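Local coordinates for protein endonuclease 2 (Arabidopsis thaliana, PDB 4CXP) that cleaves RNA and single-stranded DNA, and double-stranded DNA less readily, as a metal-dependent endonuclease that yields 5'-phosphorylated products, at residues V85-Y99 with L111-I125. Sequence-based numbering, arbitrary orientation. Where two conformers were deposited one is given.
Sequences VAGAIYNYTTQLLSY and LTEALLFVSHFMGDI. With ZN (zinc ion), chain E; ZN (zinc ion), chain G; NAG (2-acetamido-2-deoxy-beta-D-glucopyranose), chain B; NAG (2-acetamido-2-deoxy-beta-D-glucopyranose), chain C.
Helices 85-96 and 111-124 run roughly antiparallel, their N-to-C directions 143° apart and their axes approaching to 8.8 Å, so that V85 lies by F121, I89 by V118, Y92 by A114 and L96 by L111. The backbones come nearest at Y92, where the tyrosine ring rests against small A114, CD1 3.7 Å from A114 CA. F117 covers one face of that ring in an offset stack, centroids 4.6 Å apart and planes inclined by 26°; its CB also makes a CH-pi contact over the same face. On the opposite face lies N91 ND2, the glycosylated nitrogen, and the attached N-acetylglucosamine lies alongside, its O6 2.8 Å from Y92 OH in the ring plane, a hydrogen bond, while Q95 NE2 donates to O5 of that sugar. This is knobs-into-holes packing within the largely helical S1/P1 nuclease fold: Y92 and L96 fill holes on 111-124, V118 and F121 holes on 85-96. L96 sets its CG 3.9 Å from A114 CB and its CD2 against L111 O. Toward the metal end, I89 CD1 touches I125 CG2 at 3.7 Å and also lies against F121 O, and V85 CG1 meets I125 CG1. From helix 111-124, H120 NE2 and D124 OD2 bind one zinc ion with D45 and H58, while D124 OD1 reaches a second, bridging the two.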
ATOM      1  N   VAL A  85      -6.621  -8.456   1.429  1.00  9.36           N
ATOM      2  CA  VAL A  85      -6.138  -7.537   0.404  1.00  9.07           C
ATOM      3  C   VAL A  85      -5.570  -8.254  -0.825  1.00  9.39           C
ATOM      4  O   VAL A  85      -5.702  -7.742  -1.931  1.00 10.02           O
ATOM      5  CB  VAL A  85      -5.169  -6.495   1.020  1.00  8.59           C
ATOM      6  CG1 VAL A  85      -3.858  -7.090   1.501  1.00  9.13           C
ATOM      7  CG2 VAL A  85      -4.942  -5.340   0.081  1.00  9.08           C
ATOM      8  N   ALA A  86      -4.906  -9.399  -0.649  1.00  9.93           N
ATOM      9  CA  ALA A  86      -4.439 -10.157  -1.814  1.00 10.56           C
ATOM     10  C   ALA A  86      -5.610 -10.626  -2.684  1.00 10.85           C
ATOM     11  O   ALA A  86      -5.588 -10.498  -3.904  1.00 11.45           O
ATOM     12  CB  ALA A  86      -3.566 -11.344  -1.404  1.00 11.27           C
ATOM     13  N   GLY A  87      -6.621 -11.214  -2.055  1.00 11.08           N
ATOM     14  CA  GLY A  87      -7.803 -11.652  -2.769  1.00 11.48           C
ATOM     15  C   GLY A  87      -8.528 -10.509  -3.459  1.00 10.77           C
ATOM     16  O   GLY A  87      -9.035 -10.667  -4.569  1.00 11.72           O
ATOM     17  N   ALA A  88      -8.555  -9.345  -2.824  1.00 10.41           N
ATOM     18  CA  ALA A  88      -9.169  -8.167  -3.426  1.00 10.47           C
ATOM     19  C   ALA A  88      -8.395  -7.730  -4.666  1.00 10.03           C
ATOM     20  O   ALA A  88      -8.987  -7.374  -5.681  1.00 10.79           O
ATOM     21  CB  ALA A  88      -9.257  -7.041  -2.426  1.00 11.19           C
ATOM     22  N   ILE A  89      -7.066  -7.751  -4.593  1.00  9.98           N
ATOM     23  CA  ILE A  89      -6.283  -7.379  -5.765  1.00  9.96           C
ATOM     24  C   ILE A  89      -6.572  -8.339  -6.925  1.00 10.28           C
ATOM     25  O   ILE A  89      -6.773  -7.898  -8.041  1.00 11.10           O
ATOM     26  CB  ILE A  89      -4.795  -7.279  -5.423  1.00  9.93           C
ATOM     27  CG1 ILE A  89      -4.554  -6.034  -4.554  1.00  9.50           C
ATOM     28  CG2 ILE A  89      -3.929  -7.237  -6.673  1.00 10.95           C
ATOM     29  CD1 ILE A  89      -3.198  -5.996  -3.881  1.00 10.04           C
ATOM     30  N   TYR A  90      -6.609  -9.639  -6.664  1.00 10.89           N
ATOM     31  CA  TYR A  90      -6.970 -10.566  -7.728  1.00 11.69           C
ATOM     32  C   TYR A  90      -8.347 -10.244  -8.308  1.00 12.16           C
ATOM     33  O   TYR A  90      -8.527 -10.240  -9.526  1.00 13.12           O
ATOM     34  CB  TYR A  90      -6.949 -11.998  -7.220  1.00 12.60           C
ATOM     35  CG  TYR A  90      -5.577 -12.611  -6.976  1.00 13.09           C
ATOM     36  CD1 TYR A  90      -4.599 -12.633  -7.958  1.00 14.02           C
ATOM     37  CD2 TYR A  90      -5.292 -13.216  -5.764  1.00 13.80           C
ATOM     38  CE1 TYR A  90      -3.388 -13.268  -7.741  1.00 14.76           C
ATOM     39  CE2 TYR A  90      -4.080 -13.841  -5.533  1.00 15.70           C
ATOM     40  CZ  TYR A  90      -3.128 -13.873  -6.528  1.00 15.52           C
ATOM     41  OH  TYR A  90      -1.910 -14.498  -6.312  1.00 19.22           O
ATOM     42  N   ASN A  91      -9.308  -9.967  -7.438  1.00 11.66           N
ATOM     43  CA  ASN A  91     -10.687  -9.690  -7.861  1.00 11.62           C
ATOM     44  C   ASN A  91     -10.776  -8.497  -8.779  1.00 11.88           C
ATOM     45  O   ASN A  91     -11.333  -8.577  -9.885  1.00 13.23           O
ATOM     46  CB  ASN A  91     -11.491  -9.397  -6.621  1.00 12.10           C
ATOM     47  CG  ASN A  91     -12.961  -9.231  -6.828  1.00 12.78           C
ATOM     48  OD1 ASN A  91     -13.568  -9.732  -7.782  1.00 14.63           O
ATOM     49  ND2 ASN A  91     -13.560  -8.510  -5.882  1.00 12.37           N
ATOM     50  N   TYR A  92     -10.254  -7.367  -8.316  1.00 11.25           N
ATOM     51  CA  TYR A  92     -10.429  -6.129  -9.051  1.00 11.51           C
ATOM     52  C   TYR A  92      -9.547  -6.064 -10.285  1.00 11.59           C
ATOM     53  O   TYR A  92      -9.951  -5.468 -11.293  1.00 12.48           O
ATOM     54  CB  TYR A  92     -10.297  -4.923  -8.105  1.00 11.40           C
ATOM     55  CG  TYR A  92     -11.424  -4.878  -7.096  1.00 11.19           C
ATOM     56  CD1 TYR A  92     -12.715  -4.632  -7.515  1.00 11.73           C
ATOM     57  CD2 TYR A  92     -11.223  -5.136  -5.751  1.00 11.26           C
ATOM     58  CE1 TYR A  92     -13.767  -4.645  -6.621  1.00 12.05           C
ATOM     59  CE2 TYR A  92     -12.269  -5.153  -4.853  1.00 11.51           C
ATOM     60  CZ  TYR A  92     -13.542  -4.901  -5.291  1.00 11.74           C
ATOM     61  OH  TYR A  92     -14.563  -4.941  -4.382  1.00 12.65           O
ATOM     62  N   THR A  93      -8.370  -6.703 -10.270  1.00 11.97           N
ATOM     63  CA  THR A  93      -7.575  -6.790 -11.473  0.70 12.85           C
ATOM     64  C   THR A  93      -8.319  -7.604 -12.565  1.00 13.41           C
ATOM     65  O   THR A  93      -8.350  -7.239 -13.732  1.00 14.59           O
ATOM     66  CB  THR A  93      -6.137  -7.303 -11.189  0.70 14.68           C
ATOM     67  OG1 THR A  93      -6.138  -8.553 -10.570  0.70 15.32           O
ATOM     68  CG2 THR A  93      -5.353  -6.366 -10.344  0.70 13.71           C
ATOM     69  N   THR A  94      -8.931  -8.703 -12.147  1.00 14.29           N
ATOM     70  CA  THR A  94      -9.701  -9.520 -13.078  1.00 15.69           C
ATOM     71  C   THR A  94     -10.836  -8.704 -13.681  1.00 15.41           C
ATOM     72  O   THR A  94     -11.056  -8.754 -14.875  1.00 16.78           O
ATOM     73  CB  THR A  94     -10.219 -10.790 -12.404  1.00 19.31           C
ATOM     74  OG1 THR A  94      -9.092 -11.610 -12.100  1.00 22.33           O
ATOM     75  CG2 THR A  94     -11.162 -11.556 -13.308  1.00 21.64           C
ATOM     76  N   GLN A  95     -11.547  -7.938 -12.863  1.00 13.88           N
ATOM     77  CA  GLN A  95     -12.624  -7.104 -13.379  1.00 14.36           C
ATOM     78  C   GLN A  95     -12.118  -6.125 -14.440  1.00 14.30           C
ATOM     79  O   GLN A  95     -12.758  -5.940 -15.477  1.00 15.67           O
ATOM     80  CB  GLN A  95     -13.302  -6.345 -12.249  1.00 13.50           C
ATOM     81  CG  GLN A  95     -14.048  -7.235 -11.283  1.00 14.01           C
ATOM     82  CD  GLN A  95     -14.575  -6.479 -10.098  1.00 13.32           C
ATOM     83  OE1 GLN A  95     -14.840  -5.283 -10.178  1.00 14.30           O
ATOM     84  NE2 GLN A  95     -14.712  -7.173  -8.974  1.00 13.94           N
ATOM     85  N   LEU A  96     -10.972  -5.491 -14.188  1.00 13.49           N
ATOM     86  CA  LEU A  96     -10.481  -4.487 -15.122  1.00 13.15           C
ATOM     87  C   LEU A  96     -10.023  -5.071 -16.454  1.00 13.98           C
ATOM     88  O   LEU A  96      -9.986  -4.365 -17.441  1.00 14.56           O
ATOM     89  CB  LEU A  96      -9.358  -3.684 -14.474  1.00 12.81           C
ATOM     90  CG  LEU A  96      -9.832  -2.724 -13.391  1.00 13.51           C
ATOM     91  CD1 LEU A  96      -8.656  -2.249 -12.571  1.00 15.56           C
ATOM     92  CD2 LEU A  96     -10.600  -1.531 -13.949  1.00 14.40           C
ATOM     93  N   LEU A  97      -9.689  -6.361 -16.486  1.00 15.09           N
ATOM     94  CA  LEU A  97      -9.364  -7.026 -17.756  1.00 16.81           C
ATOM     95  C   LEU A  97     -10.518  -6.968 -18.737  1.00 18.47           C
ATOM     96  O   LEU A  97     -10.306  -7.101 -19.933  1.00 21.46           O
ATOM     97  CB  LEU A  97      -8.986  -8.488 -17.524  1.00 18.24           C
ATOM     98  CG  LEU A  97      -7.634  -8.719 -16.870  1.00 20.46           C
ATOM     99  CD1 LEU A  97      -7.508 -10.181 -16.457  1.00 24.65           C
ATOM    100  CD2 LEU A  97      -6.518  -8.318 -17.818  1.00 18.96           C
ATOM    101  N   SER A  98     -11.736  -6.791 -18.234  1.00 18.30           N
ATOM    102  CA  SER A  98     -12.910  -6.709 -19.097  1.00 21.11           C
ATOM    103  C   SER A  98     -13.170  -5.304 -19.656  1.00 20.59           C
ATOM    104  O   SER A  98     -14.111  -5.113 -20.431  1.00 26.78           O
ATOM    105  CB  SER A  98     -14.153  -7.207 -18.345  1.00 24.82           C
ATOM    106  OG  SER A  98     -14.605  -6.237 -17.423  1.00 29.60           O
ATOM    107  N   TYR A  99     -12.344  -4.323 -19.294  1.00 18.74           N
ATOM    108  CA  TYR A  99     -12.571  -2.953 -19.730  1.00 19.57           C
ATOM    109  C   TYR A  99     -12.462  -2.850 -21.226  1.00 25.34           C
ATOM    110  O   TYR A  99     -11.460  -3.273 -21.799  1.00 29.32           O
ATOM    111  CB  TYR A  99     -11.573  -1.988 -19.101  1.00 18.65           C
ATOM    112  CG  TYR A  99     -11.778  -0.553 -19.549  1.00 19.04           C
ATOM    113  CD1 TYR A  99     -12.920   0.141 -19.172  1.00 22.04           C
ATOM    114  CD2 TYR A  99     -10.854   0.097 -20.368  1.00 20.77           C
ATOM    115  CE1 TYR A  99     -13.134   1.443 -19.567  1.00 23.99           C
ATOM    116  CE2 TYR A  99     -11.069   1.409 -20.789  1.00 20.29           C
ATOM    117  CZ  TYR A  99     -12.208   2.077 -20.369  1.00 20.74           C
ATOM    118  OH  TYR A  99     -12.459   3.376 -20.749  1.00 26.33           O
ATOM    119  N   LEU A 111     -16.359  -0.404 -13.075  1.00 14.19           N
ATOM    120  CA  LEU A 111     -14.918  -0.448 -13.274  1.00 13.41           C
ATOM    121  C   LEU A 111     -14.209   0.800 -12.773  1.00 12.97           C
ATOM    122  O   LEU A 111     -12.999   0.758 -12.559  1.00 13.47           O
ATOM    123  CB  LEU A 111     -14.573  -0.761 -14.730  1.00 14.93           C
ATOM    124  CG  LEU A 111     -15.067  -2.142 -15.208  1.00 16.34           C
ATOM    125  CD1 LEU A 111     -14.554  -2.458 -16.600  1.00 18.25           C
ATOM    126  CD2 LEU A 111     -14.695  -3.279 -14.265  1.00 17.13           C
ATOM    127  N   THR A 112     -14.938   1.894 -12.534  1.00 13.29           N
ATOM    128  CA  THR A 112     -14.359   3.003 -11.797  1.00 12.54           C
ATOM    129  C   THR A 112     -14.042   2.553 -10.365  1.00 11.96           C
ATOM    130  O   THR A 112     -12.935   2.766  -9.870  1.00 12.21           O
ATOM    131  CB  THR A 112     -15.273   4.224 -11.798  1.00 13.66           C
ATOM    132  OG1 THR A 112     -15.406   4.676 -13.151  1.00 15.60           O
ATOM    133  CG2 THR A 112     -14.738   5.334 -10.909  1.00 15.48           C
ATOM    134  N   GLU A 113     -14.995   1.915  -9.707  1.00 12.15           N
ATOM    135  CA  GLU A 113     -14.716   1.341  -8.393  1.00 11.55           C
ATOM    136  C   GLU A 113     -13.571   0.344  -8.472  1.00 11.14           C
ATOM    137  O   GLU A 113     -12.702   0.342  -7.604  1.00 11.24           O
ATOM    138  CB  GLU A 113     -15.948   0.683  -7.771  1.00 12.60           C
ATOM    139  CG  GLU A 113     -17.019   1.683  -7.386  1.00 13.34           C
ATOM    140  CD  GLU A 113     -18.156   1.129  -6.540  1.00 15.01           C
ATOM    141  OE1 GLU A 113     -18.260  -0.108  -6.361  1.00 17.78           O
ATOM    142  OE2 GLU A 113     -18.963   1.957  -6.054  1.00 16.11           O
ATOM    143  N   ALA A 114     -13.528  -0.510  -9.489  1.00 11.43           N
ATOM    144  CA  ALA A 114     -12.455  -1.496  -9.554  1.00 11.23           C
ATOM    145  C   ALA A 114     -11.090  -0.806  -9.635  1.00 10.48           C
ATOM    146  O   ALA A 114     -10.143  -1.243  -8.981  1.00 10.47           O
ATOM    147  CB  ALA A 114     -12.635  -2.437 -10.730  1.00 11.53           C
ATOM    148  N   LEU A 115     -10.988   0.259 -10.428  1.00 10.68           N
ATOM    149  CA  LEU A 115      -9.736   1.012 -10.529  1.00 10.15           C
ATOM    150  C   LEU A 115      -9.348   1.601  -9.176  1.00 10.09           C
ATOM    151  O   LEU A 115      -8.183   1.534  -8.770  1.00 10.14           O
ATOM    152  CB  LEU A 115      -9.878   2.117 -11.586  1.00 10.72           C
ATOM    153  CG  LEU A 115      -8.672   3.046 -11.692  1.00 11.19           C
ATOM    154  CD1 LEU A 115      -7.385   2.304 -12.086  1.00 11.90           C
ATOM    155  CD2 LEU A 115      -8.988   4.175 -12.661  1.00 12.47           C
ATOM    156  N   LEU A 116     -10.307   2.206  -8.489  1.00 10.00           N
ATOM    157  CA  LEU A 116     -10.019   2.850  -7.221  1.00 10.11           C
ATOM    158  C   LEU A 116      -9.667   1.839  -6.141  1.00  9.87           C
ATOM    159  O   LEU A 116      -8.800   2.097  -5.301  1.00 10.08           O
ATOM    160  CB  LEU A 116     -11.187   3.749  -6.800  1.00 10.86           C
ATOM    161  CG  LEU A 116     -11.526   4.882  -7.776  1.00 12.12           C
ATOM    162  CD1 LEU A 116     -12.649   5.718  -7.209  1.00 13.24           C
ATOM    163  CD2 LEU A 116     -10.311   5.756  -8.096  1.00 13.47           C
ATOM    164  N   PHE A 117     -10.326   0.691  -6.158  1.00  9.98           N
ATOM    165  CA  PHE A 117      -9.991  -0.376  -5.230  1.00  9.66           C
ATOM    166  C   PHE A 117      -8.600  -0.945  -5.523  1.00  9.98           C
ATOM    167  O   PHE A 117      -7.800  -1.093  -4.615  1.00 10.60           O
ATOM    168  CB  PHE A 117     -11.027  -1.508  -5.293  1.00 10.22           C
ATOM    169  CG  PHE A 117     -12.288  -1.278  -4.494  1.00 10.59           C
ATOM    170  CD1 PHE A 117     -12.239  -0.939  -3.148  1.00 11.18           C
ATOM    171  CD2 PHE A 117     -13.539  -1.479  -5.080  1.00 11.68           C
ATOM    172  CE1 PHE A 117     -13.394  -0.811  -2.403  1.00 11.77           C
ATOM    173  CE2 PHE A 117     -14.697  -1.347  -4.338  1.00 12.76           C
ATOM    174  CZ  PHE A 117     -14.631  -1.015  -3.003  1.00 12.96           C
ATOM    175  N   VAL A 118      -8.293  -1.268  -6.776  1.00 10.20           N
ATOM    176  CA  VAL A 118      -7.013  -1.870  -7.006  0.50 10.26           C
ATOM    177  C   VAL A 118      -5.878  -0.870  -6.691  1.00  9.57           C
ATOM    178  O   VAL A 118      -4.832  -1.276  -6.184  1.00  9.90           O
ATOM    179  CB  VAL A 118      -6.973  -2.514  -8.397  0.50 10.90           C
ATOM    180  CG1 VAL A 118      -6.652  -1.492  -9.463  0.50 10.42           C
ATOM    181  CG2 VAL A 118      -5.999  -3.661  -8.402  0.50 11.77           C
ATOM    182  N   SER A 119      -6.093   0.415  -6.954  1.00  9.39           N
ATOM    183  CA  SER A 119      -5.085   1.416  -6.682  0.70  9.26           C
ATOM    184  C   SER A 119      -4.817   1.514  -5.184  1.00  9.13           C
ATOM    185  O   SER A 119      -3.671   1.535  -4.744  1.00 10.40           O
ATOM    186  CB  SER A 119      -5.519   2.757  -7.263  0.70  9.42           C
ATOM    187  OG  SER A 119      -5.589   2.672  -8.686  0.70  9.47           O
ATOM    188  N   HIS A 120      -5.871   1.579  -4.396  1.00  8.55           N
ATOM    189  CA  HIS A 120      -5.727   1.650  -2.952  1.00  8.04           C
ATOM    190  C   HIS A 120      -5.136   0.356  -2.385  1.00  8.02           C
ATOM    191  O   HIS A 120      -4.233   0.399  -1.552  1.00  8.38           O
ATOM    192  CB  HIS A 120      -7.096   1.911  -2.306  1.00  8.48           C
ATOM    193  CG  HIS A 120      -7.028   2.106  -0.834  1.00  8.14           C
ATOM    194  ND1 HIS A 120      -6.842   3.339  -0.259  1.00  8.47           N
ATOM    195  CD2 HIS A 120      -7.137   1.228   0.189  1.00  8.46           C
ATOM    196  CE1 HIS A 120      -6.823   3.204   1.057  1.00  8.43           C
ATOM    197  NE2 HIS A 120      -7.013   1.934   1.358  1.00  8.29           N
ATOM    198  N   PHE A 121      -5.660  -0.784  -2.808  1.00  8.12           N
ATOM    199  CA  PHE A 121      -5.216  -2.061  -2.254  1.00  8.26           C
ATOM    200  C   PHE A 121      -3.787  -2.411  -2.656  1.00  8.28           C
ATOM    201  O   PHE A 121      -3.062  -2.997  -1.851  1.00  8.31           O
ATOM    202  CB  PHE A 121      -6.200  -3.173  -2.628  1.00  8.98           C
ATOM    203  CG  PHE A 121      -7.567  -3.024  -1.997  1.00  9.17           C
ATOM    204  CD1 PHE A 121      -7.731  -2.510  -0.730  1.00  9.21           C
ATOM    205  CD2 PHE A 121      -8.694  -3.435  -2.685  1.00  9.59           C
ATOM    206  CE1 PHE A 121      -8.991  -2.383  -0.174  1.00  9.65           C
ATOM    207  CE2 PHE A 121      -9.957  -3.312  -2.131  1.00 10.46           C
ATOM    208  CZ  PHE A 121     -10.100  -2.779  -0.873  1.00 10.11           C
ATOM    209  N   MET A 122      -3.355  -2.045  -3.861  1.00  8.28           N
ATOM    210  CA  MET A 122      -1.951  -2.213  -4.202  0.70  8.18           C
ATOM    211  C   MET A 122      -1.080  -1.411  -3.234  1.00  8.19           C
ATOM    212  O   MET A 122       0.020  -1.831  -2.868  1.00  9.28           O
ATOM    213  CB  MET A 122      -1.675  -1.793  -5.631  0.70  8.85           C
ATOM    214  CG  MET A 122      -0.253  -2.123  -6.073  0.70  8.78           C
ATOM    215  SD  MET A 122       0.103  -3.890  -6.105  0.70 10.15           S
ATOM    216  CE  MET A 122      -0.728  -4.331  -7.631  0.70 13.26           C
ATOM    217  N   GLY A 123      -1.551  -0.246  -2.796  1.00  8.17           N
ATOM    218  CA  GLY A 123      -0.864   0.463  -1.753  1.00  8.24           C
ATOM    219  C   GLY A 123      -0.889  -0.245  -0.416  1.00  7.66           C
ATOM    220  O   GLY A 123       0.152  -0.455   0.207  1.00  7.85           O
ATOM    221  N   ASP A 124      -2.072  -0.633   0.051  1.00  7.35           N
ATOM    222  CA  ASP A 124      -2.185  -1.231   1.366  1.00  7.35           C
ATOM    223  C   ASP A 124      -1.372  -2.515   1.489  1.00  7.42           C
ATOM    224  O   ASP A 124      -0.804  -2.767   2.547  1.00  7.84           O
ATOM    225  CB  ASP A 124      -3.652  -1.462   1.753  1.00  7.92           C
ATOM    226  CG  ASP A 124      -4.303  -0.272   2.429  1.00  7.77           C
ATOM    227  OD1 ASP A 124      -3.603   0.737   2.618  1.00  8.53           O
ATOM    228  OD2 ASP A 124      -5.498  -0.389   2.748  1.00  8.67           O
ATOM    229  N   ILE A 125      -1.299  -3.345   0.441  1.00  7.28           N
ATOM    230  CA  ILE A 125      -0.555  -4.594   0.545  1.00  7.49           C
ATOM    231  C   ILE A 125       0.935  -4.348   0.698  1.00  7.33           C
ATOM    232  O   ILE A 125       1.668  -5.278   1.025  1.00  8.17           O
ATOM    233  CB  ILE A 125      -0.877  -5.551  -0.615  1.00  7.72           C
ATOM    234  CG1 ILE A 125      -0.554  -6.995  -0.241  1.00  8.66           C
ATOM    235  CG2 ILE A 125      -0.187  -5.113  -1.905  1.00  8.68           C
ATOM    236  CD1 ILE A 125      -1.131  -7.995  -1.222  1.00  9.40           C
TER
HETATM  237 ZN    ZN E 931      -7.003   1.030   3.352  1.00  9.99          ZN
HETATM  238 ZN    ZN G 933      -3.849   2.657   3.365  1.00  8.08          ZN
HETATM  239  C1  NAG B   1     -14.996  -8.376  -5.725  1.00 12.28           C
HETATM  240  C2  NAG B   1     -15.217  -8.565  -4.194  1.00 12.88           C
HETATM  241  C3  NAG B   1     -16.710  -8.683  -3.920  1.00 13.33           C
HETATM  242  C4  NAG B   1     -17.437  -7.483  -4.525  1.00 13.19           C
HETATM  243  C5  NAG B   1     -17.005  -7.231  -5.971  1.00 13.58           C
HETATM  244  C6  NAG B   1     -17.502  -5.899  -6.498  1.00 14.06           C
HETATM  245  C7  NAG B   1     -13.258  -9.667  -3.187  1.00 12.93           C
HETATM  246  C8  NAG B   1     -12.669 -10.924  -2.639  1.00 14.06           C
HETATM  247  N2  NAG B   1     -14.521  -9.716  -3.623  1.00 13.00           N
HETATM  248  O3  NAG B   1     -16.935  -8.813  -2.510  1.00 13.96           O
HETATM  249  O4  NAG B   1     -18.838  -7.668  -4.600  1.00 14.25           O
HETATM  250  O5  NAG B   1     -15.601  -7.207  -6.135  1.00 13.04           O
HETATM  251  O6  NAG B   1     -17.060  -4.867  -5.636  1.00 13.80           O
HETATM  252  O7  NAG B   1     -12.590  -8.626  -3.247  1.00 12.83           O
HETATM  253  C1  NAG C   1     -19.417   3.744 -10.178  1.00 16.60           C
HETATM  254  C2  NAG C   1     -20.673   4.542 -10.445  1.00 18.35           C
HETATM  255  C3  NAG C   1     -20.454   6.006 -10.072  1.00 18.63           C
HETATM  256  C4  NAG C   1     -19.961   6.131  -8.633  1.00 17.35           C
HETATM  257  C5  NAG C   1     -18.703   5.279  -8.471  1.00 16.37           C
HETATM  258  C6  NAG C   1     -18.166   5.280  -7.043  1.00 16.74           C
HETATM  259  C7  NAG C   1     -22.244   3.735 -12.214  1.00 28.05           C
HETATM  260  C8  NAG C   1     -23.197   3.236 -11.176  1.00 30.68           C
HETATM  261  N2  NAG C   1     -21.109   4.335 -11.833  1.00 22.14           N
HETATM  262  O3  NAG C   1     -21.639   6.750 -10.281  1.00 23.56           O
HETATM  263  O4  NAG C   1     -19.604   7.477  -8.409  1.00 17.62           O
HETATM  264  O5  NAG C   1     -18.988   3.961  -8.835  1.00 15.96           O
HETATM  265  O6  NAG C   1     -19.054   4.627  -6.173  1.00 18.68           O
HETATM  266  O7  NAG C   1     -22.565   3.606 -13.415  1.00 39.08           O